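Local coordinates for putative glucoamylase (Bacteroides caccae ATCC 43185, PDB 4QT9), which is a putative glucoamylase with an alpha/alpha toroid fold that probably hydrolyses glycosidic bonds in a carbohydrate substrate, at residues D134-A139 with M209-L214; Q128-G133 with Y187-P192; V338-A343 with Y376-E381. All blocks are in the same frame, centred on the assembly; numbering follows the deposited sequence.

Interaction 1 (D134-A139 with M209-L214); sequences DLVETA and MIMYIL
Ala139 packs onto the backbone of Met211 where two helices of the alpha/alpha toroid, 135-152 and 209-217, cross. The axes of the short segments pass 8.6 Å apart at an angle of 77°, close to perpendicular. Ala139 CB sits 3.5 Å from Met211 CA, and its small methyl group suits this close approach. Met211, a selenomethionine in this crystal, supplies the longest side chain of the contact. Its CG lies anti to the backbone N (chi1 -176°), and chi2 is also extended (-159°). These two torsions carry SE across to the first turn of helix 135-152; the chain then bends at its third torsion. There Met211 SE touches Val136 CG2 at 3.7 Å and Leu135 CB at 3.9 Å. The Leu135 side chain crosses that of Met211 at about a right angle. No hydrogen bond joins the two segments, and the contact is apolar and buried. A capping bond closes the helix start: Asp134 OD1 accepts from Glu137 N, which comes from above the carboxylate plane. Ile210 and Leu214 also pack on Phe414 of helix 409-415. At the far end of the contact, Leu214 CD1 rests 3.3 Å from Ala139 O.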
ATOM      1  N   ASP A 134      -1.012  -7.755 -13.220  1.00 19.44           N
ATOM      2  CA  ASP A 134      -0.098  -6.824 -12.547  1.00 19.08           C
ATOM      3  C   ASP A 134       0.249  -7.505 -11.231  1.00 23.86           C
ATOM      4  O   ASP A 134      -0.613  -7.579 -10.343  1.00 24.34           O
ATOM      5  CB  ASP A 134      -0.801  -5.450 -12.351  1.00 19.87           C
ATOM      6  CG  ASP A 134       0.088  -4.408 -11.698  1.00 31.13           C
ATOM      7  OD1 ASP A 134       0.862  -4.774 -10.759  1.00 33.33           O
ATOM      8  OD2 ASP A 134       0.031  -3.237 -12.118  1.00 30.40           O
ATOM      9  N   LEU A 135       1.443  -8.110 -11.132  1.00 21.68           N
ATOM     10  CA  LEU A 135       1.796  -8.914  -9.952  1.00 21.68           C
ATOM     11  C   LEU A 135       2.041  -8.096  -8.664  1.00 24.87           C
ATOM     12  O   LEU A 135       1.797  -8.591  -7.556  1.00 25.18           O
ATOM     13  CB  LEU A 135       2.999  -9.818 -10.245  1.00 21.56           C
ATOM     14  CG  LEU A 135       3.099 -11.083  -9.393  1.00 26.08           C
ATOM     15  CD1 LEU A 135       1.946 -12.021  -9.648  1.00 26.51           C
ATOM     16  CD2 LEU A 135       4.417 -11.785  -9.614  1.00 25.00           C
ATOM     17  N   VAL A 136       2.466  -6.856  -8.806  1.00 21.79           N
ATOM     18  CA  VAL A 136       2.686  -5.959  -7.668  1.00 20.79           C
ATOM     19  C   VAL A 136       1.342  -5.627  -7.024  1.00 23.22           C
ATOM     20  O   VAL A 136       1.194  -5.719  -5.815  1.00 22.74           O
ATOM     21  CB  VAL A 136       3.426  -4.697  -8.137  1.00 24.30           C
ATOM     22  CG1 VAL A 136       3.508  -3.661  -7.021  1.00 23.57           C
ATOM     23  CG2 VAL A 136       4.808  -5.064  -8.657  1.00 23.85           C
ATOM     24  N   GLU A 137       0.358  -5.278  -7.837  1.00 21.51           N
ATOM     25  CA  GLU A 137      -0.992  -4.972  -7.382  1.00 22.26           C
ATOM     26  C   GLU A 137      -1.660  -6.216  -6.777  1.00 24.49           C
ATOM     27  O   GLU A 137      -2.352  -6.109  -5.760  1.00 22.99           O
ATOM     28  CB  GLU A 137      -1.795  -4.423  -8.558  1.00 24.59           C
ATOM     29  CG  GLU A 137      -1.455  -2.977  -8.862  1.00 36.79           C
ATOM     30  CD  GLU A 137      -2.229  -1.990  -8.009  1.00 64.04           C
ATOM     31  OE1 GLU A 137      -3.439  -1.791  -8.275  1.00 69.08           O
ATOM     32  OE2 GLU A 137      -1.633  -1.446  -7.052  1.00 50.29           O
ATOM     33  N   THR A 138      -1.387  -7.396  -7.351  1.00 21.96           N
ATOM     34  CA  THR A 138      -1.887  -8.685  -6.834  1.00 20.99           C
ATOM     35  C   THR A 138      -1.332  -8.936  -5.409  1.00 21.34           C
ATOM     36  O   THR A 138      -2.070  -9.357  -4.516  1.00 18.62           O
ATOM     37  CB  THR A 138      -1.521  -9.825  -7.792  1.00 23.96           C
ATOM     38  OG1 THR A 138      -2.153  -9.584  -9.040  1.00 25.62           O
ATOM     39  CG2 THR A 138      -1.942 -11.197  -7.263  1.00 21.18           C
ATOM     40  N   ALA A 139      -0.056  -8.601  -5.201  1.00 18.92           N
ATOM     41  CA  ALA A 139       0.622  -8.788  -3.922  1.00 18.57           C
ATOM     42  C   ALA A 139      -0.010  -7.910  -2.826  1.00 22.14           C
ATOM     43  O   ALA A 139      -0.235  -8.405  -1.720  1.00 22.97           O
ATOM     44  CB  ALA A 139       2.082  -8.486  -4.074  1.00 18.02           C
HETATM   45  N   MSE A 209       8.681  -5.239  -2.223  1.00 23.61           N
HETATM   46  CA  MSE A 209       9.272  -6.372  -1.495  1.00 21.29           C
HETATM   47  C   MSE A 209       8.253  -7.487  -1.119  1.00 25.64           C
HETATM   48  O   MSE A 209       8.569  -8.655  -1.322  1.00 25.67           O
HETATM   49  CB  MSE A 209      10.042  -5.930  -0.233  1.00 21.67           C
HETATM   50  CG  MSE A 209      10.880  -7.064   0.389  1.00 26.50           C
HETATM   51 SE   MSE A 209      12.101  -6.358   1.739  0.75 31.88          SE
HETATM   52  CE  MSE A 209      10.913  -6.289   3.217  1.00 28.28           C
ATOM     53  N   ILE A 210       7.055  -7.133  -0.591  1.00 23.02           N
ATOM     54  CA  ILE A 210       6.020  -8.084  -0.166  1.00 21.92           C
ATOM     55  C   ILE A 210       5.616  -9.028  -1.337  1.00 25.13           C
ATOM     56  O   ILE A 210       5.187 -10.161  -1.102  1.00 23.87           O
ATOM     57  CB  ILE A 210       4.785  -7.351   0.481  1.00 25.51           C
ATOM     58  CG1 ILE A 210       3.923  -8.276   1.381  1.00 25.64           C
ATOM     59  CG2 ILE A 210       3.894  -6.623  -0.550  1.00 26.05           C
ATOM     60  CD1 ILE A 210       4.703  -8.978   2.574  1.00 32.22           C
HETATM   61  N   MSE A 211       5.775  -8.576  -2.587  1.00 21.06           N
HETATM   62  CA  MSE A 211       5.458  -9.424  -3.751  1.00 19.41           C
HETATM   63  C   MSE A 211       6.403 -10.665  -3.806  1.00 23.44           C
HETATM   64  O   MSE A 211       5.937 -11.763  -4.079  1.00 22.42           O
HETATM   65  CB  MSE A 211       5.538  -8.602  -5.048  1.00 19.56           C
HETATM   66  CG  MSE A 211       5.135  -9.393  -6.278  1.00 23.79           C
HETATM   67 SE   MSE A 211       5.878  -8.548  -7.863  0.75 28.83          SE
HETATM   68  CE  MSE A 211       7.672  -8.342  -7.305  1.00 25.14           C
ATOM     69  N   TYR A 212       7.710 -10.479  -3.529  1.00 20.83           N
ATOM     70  CA  TYR A 212       8.674 -11.591  -3.450  1.00 18.51           C
ATOM     71  C   TYR A 212       8.426 -12.443  -2.212  1.00 22.41           C
ATOM     72  O   TYR A 212       8.624 -13.649  -2.280  1.00 21.20           O
ATOM     73  CB  TYR A 212      10.120 -11.048  -3.406  1.00 18.74           C
ATOM     74  CG  TYR A 212      10.677 -10.758  -4.778  1.00 18.65           C
ATOM     75  CD1 TYR A 212      11.307 -11.750  -5.517  1.00 20.53           C
ATOM     76  CD2 TYR A 212      10.541  -9.501  -5.355  1.00 18.46           C
ATOM     77  CE1 TYR A 212      11.776 -11.500  -6.804  1.00 22.86           C
ATOM     78  CE2 TYR A 212      10.987  -9.247  -6.652  1.00 19.00           C
ATOM     79  CZ  TYR A 212      11.596 -10.254  -7.376  1.00 24.50           C
ATOM     80  OH  TYR A 212      12.088 -10.009  -8.633  1.00 25.02           O
ATOM     81  N   ILE A 213       8.040 -11.836  -1.060  1.00 21.27           N
ATOM     82  CA  ILE A 213       7.776 -12.635   0.164  1.00 20.59           C
ATOM     83  C   ILE A 213       6.547 -13.554  -0.088  1.00 23.76           C
ATOM     84  O   ILE A 213       6.631 -14.751   0.190  1.00 23.15           O
ATOM     85  CB  ILE A 213       7.627 -11.747   1.436  1.00 22.91           C
ATOM     86  CG1 ILE A 213       9.030 -11.202   1.873  1.00 23.79           C
ATOM     87  CG2 ILE A 213       6.947 -12.507   2.598  1.00 23.17           C
ATOM     88  CD1 ILE A 213       8.980  -9.908   2.508  1.00 26.33           C
ATOM     89  N   LEU A 214       5.450 -13.019  -0.654  1.00 20.07           N
ATOM     90  CA  LEU A 214       4.237 -13.813  -0.972  1.00 19.32           C
ATOM     91  C   LEU A 214       4.502 -14.831  -2.092  1.00 23.20           C
ATOM     92  O   LEU A 214       3.994 -15.944  -2.027  1.00 23.19           O
ATOM     93  CB  LEU A 214       3.082 -12.893  -1.349  1.00 19.55           C
ATOM     94  CG  LEU A 214       2.558 -12.021  -0.217  1.00 22.91           C
ATOM     95  CD1 LEU A 214       1.555 -11.033  -0.739  1.00 23.17           C
ATOM     96  CD2 LEU A 214       1.979 -12.875   0.933  1.00 24.00           C
TER

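Interaction 2 (Q128-G133 with Y187-P192)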
ATOM      1  N   GLN A 128      -2.050   0.847 -22.777  1.00 42.41           N
ATOM      2  CA  GLN A 128      -2.364  -0.045 -23.920  1.00 42.91           C
ATOM      3  C   GLN A 128      -1.928  -1.520 -23.693  1.00 44.48           C
ATOM      4  O   GLN A 128      -2.766  -2.425 -23.660  1.00 43.77           O
ATOM      5  CB  GLN A 128      -1.727   0.480 -25.225  1.00 45.56           C
ATOM      6  CG  GLN A 128      -2.329  -0.110 -26.511  1.00 61.08           C
ATOM      7  CD  GLN A 128      -1.406   0.006 -27.708  1.00 87.58           C
ATOM      8  OE1 GLN A 128      -0.906   1.085 -28.051  1.00 86.27           O
ATOM      9  NE2 GLN A 128      -1.191  -1.108 -28.396  1.00 81.39           N
ATOM     10  N   LYS A 129      -0.635  -1.739 -23.500  1.00 39.06           N
ATOM     11  CA  LYS A 129      -0.086  -3.078 -23.337  1.00 37.58           C
ATOM     12  C   LYS A 129      -0.205  -3.613 -21.880  1.00 38.04           C
ATOM     13  O   LYS A 129       0.087  -4.778 -21.645  1.00 39.39           O
ATOM     14  CB  LYS A 129       1.356  -3.114 -23.856  1.00 39.66           C
ATOM     15  CG  LYS A 129       1.418  -2.818 -25.358  1.00 46.79           C
ATOM     16  CD  LYS A 129       2.826  -2.827 -25.912  1.00 55.48           C
ATOM     17  CE  LYS A 129       2.824  -2.747 -27.421  1.00 59.69           C
ATOM     18  NZ  LYS A 129       4.204  -2.809 -27.976  1.00 69.73           N
ATOM     19  N   ASP A 130      -0.708  -2.802 -20.943  1.00 31.18           N
ATOM     20  CA  ASP A 130      -0.936  -3.213 -19.565  1.00 29.37           C
ATOM     21  C   ASP A 130      -2.440  -3.558 -19.422  1.00 33.01           C
ATOM     22  O   ASP A 130      -3.209  -2.836 -18.780  1.00 32.89           O
ATOM     23  CB  ASP A 130      -0.460  -2.112 -18.588  1.00 29.96           C
ATOM     24  CG  ASP A 130      -0.463  -2.489 -17.110  1.00 32.04           C
ATOM     25  OD1 ASP A 130      -0.868  -3.636 -16.779  1.00 33.49           O
ATOM     26  OD2 ASP A 130      -0.091  -1.634 -16.286  1.00 29.42           O
ATOM     27  N   ASN A 131      -2.856  -4.644 -20.092  1.00 29.08           N
ATOM     28  CA  ASN A 131      -4.250  -5.118 -20.148  1.00 28.61           C
ATOM     29  C   ASN A 131      -4.394  -6.518 -19.510  1.00 30.85           C
ATOM     30  O   ASN A 131      -5.338  -7.238 -19.784  1.00 31.07           O
ATOM     31  CB  ASN A 131      -4.712  -5.152 -21.624  1.00 28.52           C
ATOM     32  CG  ASN A 131      -3.964  -6.141 -22.514  1.00 42.55           C
ATOM     33  OD1 ASN A 131      -2.866  -6.614 -22.206  1.00 39.51           O
ATOM     34  ND2 ASN A 131      -4.517  -6.440 -23.664  1.00 29.26           N
ATOM     35  N   GLY A 132      -3.425  -6.921 -18.714  1.00 27.27           N
ATOM     36  CA  GLY A 132      -3.465  -8.257 -18.134  1.00 26.51           C
ATOM     37  C   GLY A 132      -3.167  -8.223 -16.662  1.00 28.82           C
ATOM     38  O   GLY A 132      -3.669  -7.372 -15.945  1.00 27.17           O
ATOM     39  N   GLY A 133      -2.368  -9.169 -16.213  1.00 25.78           N
ATOM     40  CA  GLY A 133      -1.984  -9.249 -14.817  1.00 23.95           C
ATOM     41  C   GLY A 133      -0.928  -8.227 -14.456  1.00 24.04           C
ATOM     42  O   GLY A 133      -0.104  -7.835 -15.285  1.00 22.93           O
ATOM     43  N   TYR A 187       8.509 -10.799 -13.030  1.00 23.45           N
ATOM     44  CA  TYR A 187       8.109  -9.715 -13.933  1.00 23.82           C
ATOM     45  C   TYR A 187       6.827  -9.072 -13.410  1.00 27.11           C
ATOM     46  O   TYR A 187       5.967  -9.749 -12.835  1.00 24.44           O
ATOM     47  CB  TYR A 187       7.924 -10.233 -15.366  1.00 25.47           C
ATOM     48  CG  TYR A 187       9.237 -10.454 -16.077  1.00 28.36           C
ATOM     49  CD1 TYR A 187       9.994 -11.605 -15.852  1.00 30.07           C
ATOM     50  CD2 TYR A 187       9.729  -9.516 -16.979  1.00 30.08           C
ATOM     51  CE1 TYR A 187      11.217 -11.803 -16.491  1.00 30.63           C
ATOM     52  CE2 TYR A 187      10.956  -9.700 -17.617  1.00 31.73           C
ATOM     53  CZ  TYR A 187      11.689 -10.853 -17.382  1.00 38.03           C
ATOM     54  OH  TYR A 187      12.878 -11.051 -18.029  1.00 36.59           O
ATOM     55  N   TRP A 188       6.707  -7.751 -13.582  1.00 25.71           N
ATOM     56  CA  TRP A 188       5.570  -6.990 -13.105  1.00 25.12           C
ATOM     57  C   TRP A 188       4.264  -7.381 -13.820  1.00 27.32           C
ATOM     58  O   TRP A 188       3.225  -7.531 -13.160  1.00 26.96           O
ATOM     59  CB  TRP A 188       5.847  -5.476 -13.313  1.00 24.35           C
ATOM     60  CG  TRP A 188       5.025  -4.560 -12.452  1.00 25.27           C
ATOM     61  CD1 TRP A 188       3.660  -4.528 -12.350  1.00 27.95           C
ATOM     62  CD2 TRP A 188       5.511  -3.442 -11.688  1.00 25.39           C
ATOM     63  NE1 TRP A 188       3.269  -3.505 -11.518  1.00 27.11           N
ATOM     64  CE2 TRP A 188       4.382  -2.798 -11.126  1.00 29.39           C
ATOM     65  CE3 TRP A 188       6.798  -2.918 -11.426  1.00 26.92           C
ATOM     66  CZ2 TRP A 188       4.502  -1.687 -10.279  1.00 28.99           C
ATOM     67  CZ3 TRP A 188       6.918  -1.847 -10.555  1.00 28.97           C
ATOM     68  CH2 TRP A 188       5.782  -1.242  -9.989  1.00 29.51           C
ATOM     69  N   HIS A 189       4.322  -7.518 -15.169  1.00 21.39           N
ATOM     70  CA  HIS A 189       3.155  -7.776 -16.008  1.00 20.66           C
ATOM     71  C   HIS A 189       3.224  -8.963 -16.927  1.00 25.95           C
ATOM     72  O   HIS A 189       4.287  -9.394 -17.371  1.00 25.51           O
ATOM     73  CB  HIS A 189       2.867  -6.573 -16.928  1.00 21.42           C
ATOM     74  CG  HIS A 189       3.091  -5.233 -16.315  1.00 23.81           C
ATOM     75  ND1 HIS A 189       4.317  -4.606 -16.402  1.00 25.66           N
ATOM     76  CD2 HIS A 189       2.219  -4.411 -15.688  1.00 24.34           C
ATOM     77  CE1 HIS A 189       4.148  -3.425 -15.828  1.00 24.52           C
ATOM     78  NE2 HIS A 189       2.915  -3.286 -15.354  1.00 24.25           N
ATOM     79  N   TRP A 190       2.029  -9.412 -17.294  1.00 24.97           N
ATOM     80  CA  TRP A 190       1.763 -10.439 -18.287  1.00 26.83           C
ATOM     81  C   TRP A 190       0.436 -10.132 -18.934  1.00 33.40           C
ATOM     82  O   TRP A 190      -0.571  -9.889 -18.246  1.00 33.05           O
ATOM     83  CB  TRP A 190       1.796 -11.883 -17.744  1.00 25.23           C
ATOM     84  CG  TRP A 190       1.521 -12.882 -18.829  1.00 27.18           C
ATOM     85  CD1 TRP A 190       2.404 -13.325 -19.771  1.00 30.66           C
ATOM     86  CD2 TRP A 190       0.243 -13.440 -19.183  1.00 27.42           C
ATOM     87  NE1 TRP A 190       1.765 -14.131 -20.676  1.00 31.11           N
ATOM     88  CE2 TRP A 190       0.440 -14.241 -20.327  1.00 32.23           C
ATOM     89  CE3 TRP A 190      -1.051 -13.342 -18.637  1.00 28.69           C
ATOM     90  CZ2 TRP A 190      -0.596 -14.992 -20.908  1.00 32.25           C
ATOM     91  CZ3 TRP A 190      -2.086 -14.062 -19.226  1.00 31.02           C
ATOM     92  CH2 TRP A 190      -1.855 -14.881 -20.342  1.00 32.64           C
ATOM     93  N   SER A 191       0.433 -10.164 -20.264  1.00 31.42           N
ATOM     94  CA  SER A 191      -0.762  -9.886 -21.044  1.00 31.65           C
ATOM     95  C   SER A 191      -1.140 -11.078 -21.920  1.00 36.80           C
ATOM     96  O   SER A 191      -0.254 -11.641 -22.564  1.00 36.45           O
ATOM     97  CB  SER A 191      -0.533  -8.666 -21.924  1.00 32.50           C
ATOM     98  OG  SER A 191      -1.518  -8.618 -22.943  1.00 34.71           O
ATOM     99  N   PRO A 192      -2.441 -11.419 -22.038  1.00 33.67           N
ATOM    100  CA  PRO A 192      -2.828 -12.499 -22.972  1.00 34.87           C
ATOM    101  C   PRO A 192      -2.638 -12.109 -24.443  1.00 38.53           C
ATOM    102  O   PRO A 192      -2.519 -13.000 -25.274  1.00 38.70           O
ATOM    103  CB  PRO A 192      -4.316 -12.748 -22.669  1.00 36.68           C
ATOM    104  CG  PRO A 192      -4.654 -11.878 -21.514  1.00 40.58           C
ATOM    105  CD  PRO A 192      -3.615 -10.822 -21.374  1.00 35.60           C
TER
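Gly133 and Trp190 are an antiparallel hydrogen-bonded pair with CA atoms 5.2 Å apart, and they join strands 133-134 and 189-190 into a small two-stranded sheet. Gly133 N donates to Trp190 O at 2.8 Å. The return bond, from Trp190 N to Gly133 O, is weak at 3.3 Å. Two CA-H...O contacts add to the pairing: Gly132 CA faces Trp190 O, and His189 CA faces Gly133 O. Gly132 lies so close to Trp190 and Ser191 that a CB there would run into Trp190 O and Ser191 CA.

The side chains meet at two places. In the first, Asn131 reaches Ser191. Its CG sits between the backbone N and the carbonyl carbon (chi1 64°), which turns the amide toward the serine. Ser191 OG donates to Asn131 OD1 in the carbonyl plane and on a lone pair; the 2.5 Å between them is unusually short and perhaps not exact. In the second, Asp130 comes up to His189. Asp130 OD1 lies 3.4 Å from His189 CD2, and the carboxylate and ring planes stand 71° apart. This is close packing without a hydrogen bond. Trp188 CD1 lies 3.3 Å above one face of the His189 ring, offset toward its rim.

Lys129 extends away from the contact to a salt bridge with Glu197. The Trp190 ring meets Trp177 and His109 edge-to-face. Ser191 OG is also hydrogen-bonded to Thr193 N and Tyr194 N. With these three partners the hydroxyl gives its proton to Asn131 and accepts from the two amides, which probably fixes its rotation and ties the 128-133 loop to the turn that follows strand 189-190.

Interaction 3 (V338-A343 with Y376-E381)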
ATOM      1  N   VAL A 338       4.138  20.302  -3.126  1.00 21.80           N
ATOM      2  CA  VAL A 338       2.944  19.540  -2.786  1.00 20.30           C
ATOM      3  C   VAL A 338       3.211  18.610  -1.605  1.00 25.39           C
ATOM      4  O   VAL A 338       4.133  17.790  -1.654  1.00 25.63           O
ATOM      5  CB  VAL A 338       2.432  18.760  -4.025  1.00 21.02           C
ATOM      6  CG1 VAL A 338       1.309  17.820  -3.656  1.00 18.70           C
ATOM      7  CG2 VAL A 338       2.011  19.714  -5.148  1.00 21.50           C
ATOM      8  N   ILE A 339       2.375  18.738  -0.552  1.00 21.87           N
ATOM      9  CA  ILE A 339       2.420  17.879   0.634  1.00 21.05           C
ATOM     10  C   ILE A 339       1.296  16.883   0.449  1.00 24.25           C
ATOM     11  O   ILE A 339       0.233  17.280   0.000  1.00 21.87           O
ATOM     12  CB  ILE A 339       2.301  18.687   1.982  1.00 24.36           C
ATOM     13  CG1 ILE A 339       3.513  19.648   2.223  1.00 25.84           C
ATOM     14  CG2 ILE A 339       2.047  17.778   3.208  1.00 24.04           C
ATOM     15  CD1 ILE A 339       4.985  18.989   2.355  1.00 23.68           C
ATOM     16  N   SER A 340       1.548  15.598   0.728  1.00 22.21           N
ATOM     17  CA  SER A 340       0.570  14.526   0.664  1.00 21.95           C
ATOM     18  C   SER A 340       0.426  13.956   2.070  1.00 26.06           C
ATOM     19  O   SER A 340       1.389  13.378   2.567  1.00 24.89           O
ATOM     20  CB  SER A 340       0.996  13.455  -0.336  1.00 27.85           C
ATOM     21  OG  SER A 340       1.400  14.044  -1.562  1.00 41.41           O
ATOM     22  N   PRO A 341      -0.739  14.175   2.756  1.00 23.83           N
ATOM     23  CA  PRO A 341      -0.907  13.680   4.144  1.00 22.93           C
ATOM     24  C   PRO A 341      -0.575  12.196   4.361  1.00 26.57           C
ATOM     25  O   PRO A 341      -0.064  11.852   5.422  1.00 25.62           O
ATOM     26  CB  PRO A 341      -2.388  13.958   4.432  1.00 24.31           C
ATOM     27  CG  PRO A 341      -2.712  15.145   3.588  1.00 29.15           C
ATOM     28  CD  PRO A 341      -1.943  14.914   2.308  1.00 24.66           C
ATOM     29  N   THR A 342      -0.763  11.338   3.345  1.00 22.58           N
ATOM     30  CA  THR A 342      -0.436   9.916   3.480  1.00 21.16           C
ATOM     31  C   THR A 342       1.034   9.679   3.821  1.00 26.18           C
ATOM     32  O   THR A 342       1.332   8.736   4.553  1.00 25.96           O
ATOM     33  CB  THR A 342      -0.844   9.125   2.231  1.00 26.85           C
ATOM     34  OG1 THR A 342      -0.926   7.742   2.569  1.00 20.25           O
ATOM     35  CG2 THR A 342       0.093   9.351   1.016  1.00 24.32           C
ATOM     36  N   ALA A 343       1.944  10.541   3.343  1.00 23.18           N
ATOM     37  CA  ALA A 343       3.376  10.352   3.568  1.00 22.18           C
ATOM     38  C   ALA A 343       3.755  10.401   5.059  1.00 23.77           C
ATOM     39  O   ALA A 343       4.258   9.411   5.589  1.00 23.21           O
ATOM     40  CB  ALA A 343       4.172  11.375   2.780  1.00 22.69           C
ATOM     41  N   TYR A 376      -7.581  14.983   2.429  1.00 22.41           N
ATOM     42  CA  TYR A 376      -7.548  14.976   0.973  1.00 21.56           C
ATOM     43  C   TYR A 376      -6.154  14.544   0.507  1.00 23.96           C
ATOM     44  O   TYR A 376      -5.207  14.503   1.308  1.00 23.13           O
ATOM     45  CB  TYR A 376      -7.952  16.341   0.417  1.00 22.06           C
ATOM     46  CG  TYR A 376      -9.407  16.663   0.665  1.00 25.15           C
ATOM     47  CD1 TYR A 376     -10.422  15.834   0.179  1.00 25.95           C
ATOM     48  CD2 TYR A 376      -9.781  17.857   1.280  1.00 27.47           C
ATOM     49  CE1 TYR A 376     -11.765  16.151   0.361  1.00 26.38           C
ATOM     50  CE2 TYR A 376     -11.129  18.180   1.476  1.00 28.46           C
ATOM     51  CZ  TYR A 376     -12.112  17.329   1.004  1.00 31.28           C
ATOM     52  OH  TYR A 376     -13.429  17.647   1.178  1.00 27.29           O
ATOM     53  N   ASP A 377      -6.051  14.133  -0.761  1.00 21.62           N
ATOM     54  CA  ASP A 377      -4.836  13.509  -1.323  1.00 20.36           C
ATOM     55  C   ASP A 377      -3.534  14.344  -1.230  1.00 22.70           C
ATOM     56  O   ASP A 377      -2.472  13.831  -0.848  1.00 20.44           O
ATOM     57  CB  ASP A 377      -5.062  13.179  -2.790  1.00 20.98           C
ATOM     58  CG  ASP A 377      -4.076  12.162  -3.246  1.00 26.33           C
ATOM     59  OD1 ASP A 377      -3.945  11.133  -2.561  1.00 25.45           O
ATOM     60  OD2 ASP A 377      -3.386  12.416  -4.262  1.00 30.15           O
ATOM     61  N   ALA A 378      -3.603  15.579  -1.695  1.00 19.99           N
ATOM     62  CA  ALA A 378      -2.439  16.429  -1.739  1.00 20.99           C
ATOM     63  C   ALA A 378      -2.883  17.860  -1.718  1.00 25.69           C
ATOM     64  O   ALA A 378      -4.069  18.106  -1.900  1.00 27.67           O
ATOM     65  CB  ALA A 378      -1.639  16.133  -2.993  1.00 21.94           C
ATOM     66  N   PHE A 379      -1.956  18.793  -1.449  1.00 21.62           N
ATOM     67  CA  PHE A 379      -2.265  20.227  -1.436  1.00 23.33           C
ATOM     68  C   PHE A 379      -0.982  21.026  -1.575  1.00 24.13           C
ATOM     69  O   PHE A 379       0.091  20.569  -1.187  1.00 21.76           O
ATOM     70  CB  PHE A 379      -3.055  20.651  -0.165  1.00 25.89           C
ATOM     71  CG  PHE A 379      -2.274  20.553   1.128  1.00 27.97           C
ATOM     72  CD1 PHE A 379      -1.503  21.621   1.578  1.00 31.71           C
ATOM     73  CD2 PHE A 379      -2.287  19.384   1.882  1.00 29.77           C
ATOM     74  CE1 PHE A 379      -0.753  21.517   2.748  1.00 33.42           C
ATOM     75  CE2 PHE A 379      -1.554  19.290   3.062  1.00 33.18           C
ATOM     76  CZ  PHE A 379      -0.788  20.355   3.484  1.00 32.46           C
ATOM     77  N   SER A 380      -1.097  22.229  -2.126  1.00 20.57           N
ATOM     78  CA  SER A 380       0.027  23.134  -2.248  1.00 20.27           C
ATOM     79  C   SER A 380      -0.335  24.476  -1.598  1.00 27.26           C
ATOM     80  O   SER A 380      -1.161  25.209  -2.152  1.00 27.05           O
ATOM     81  CB  SER A 380       0.423  23.315  -3.710  1.00 21.99           C
ATOM     82  OG  SER A 380       1.318  24.414  -3.832  1.00 26.87           O
ATOM     83  N   GLU A 381       0.258  24.794  -0.416  1.00 24.77           N
ATOM     84  CA  GLU A 381       0.011  26.101   0.241  1.00 24.98           C
ATOM     85  C   GLU A 381       0.514  27.273  -0.646  1.00 31.64           C
ATOM     86  O   GLU A 381      -0.082  28.355  -0.639  1.00 29.77           O
ATOM     87  CB  GLU A 381       0.657  26.169   1.644  1.00 25.92           C
ATOM     88  CG  GLU A 381      -0.019  25.262   2.665  1.00 30.57           C
ATOM     89  CD  GLU A 381       0.422  25.440   4.107  1.00 49.02           C
ATOM     90  OE1 GLU A 381       0.221  26.543   4.659  1.00 44.86           O
ATOM     91  OE2 GLU A 381       0.901  24.452   4.709  1.00 48.75           O
TER
HETATM   92  O   HOH W   1      -2.342  11.706   1.066  1.00 15.72           O
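Ile339 and Phe379 form the apolar centre, lying side by side and pointing the same way. Ile339 CB stands over one face of the phenyl ring, 4.2 Å from the centroid of the Phe379 ring and 27° off its normal, a CH-pi contact. The ring reaches this place because Phe379 CG sits between the backbone N and the carbonyl carbon (chi1 67°). Pro341 CG meets the ring edge near its plane, 4.3 Å from Phe379 CE2. With the Phe379 ring cut back to the methyl of an alanine, Ile339 is likely to lose its aromatic face, and a gap is likely to open beside Pro341.

On the other side of the paired backbones Val338 packs against Ala378. Val338 CG1 and Ala378 CB are 3.5 Å apart, which is tight for two carbons. Between these two layers the backbones run antiparallel and make a single beta bridge. Ile339 N donates to Phe379 O at 3.0 Å, and Phe379 N donates to Ile339 O at the same length. Three CA-H...O contacts flank these bonds; one of them brings Val338 CA to Phe379 O.

The polar edge lies toward Asp377. A water accepts from Thr342 N at 2.8 Å and donates to Asp377 O at 2.9 Å. It bridges Thr342 of helix 341-345 to the 376-381 loop. Pro341 CD lies against the carbonyl oxygens of Tyr376 and Asp377. Asp377 OD2 turns to Tyr320 N, and Ser340 OG bonds to Ser319 OG, so both are held by strand 318-321. Leu362 of helix 352-364 packs on Pro341 and Phe379. Thr342 touches Pro397 and Ile398 of helix 392-406.

Interactions 1 and 2 are neighbours, with centres 14 Å apart. Their segments alternate along the chain: strand 133-134 runs into helix 135-152, and strand 189-190 is followed by helix 209-217. They touch at Trp188, whose O probably accepts a hydrogen bond from Leu135 N and whose indole packs on Val136. The small sheet and helix crossing thus form one region. Interaction 3 comes later in the chain. It pairs the residues leading into helix 341-345 with the loop after strand 374-375, on the far side of the chain's centre from interaction 1. Their centres are 26 Å apart and their nearest atoms about 13 Å. Interactions 2 and 3 have centres 31 Å apart and do not touch.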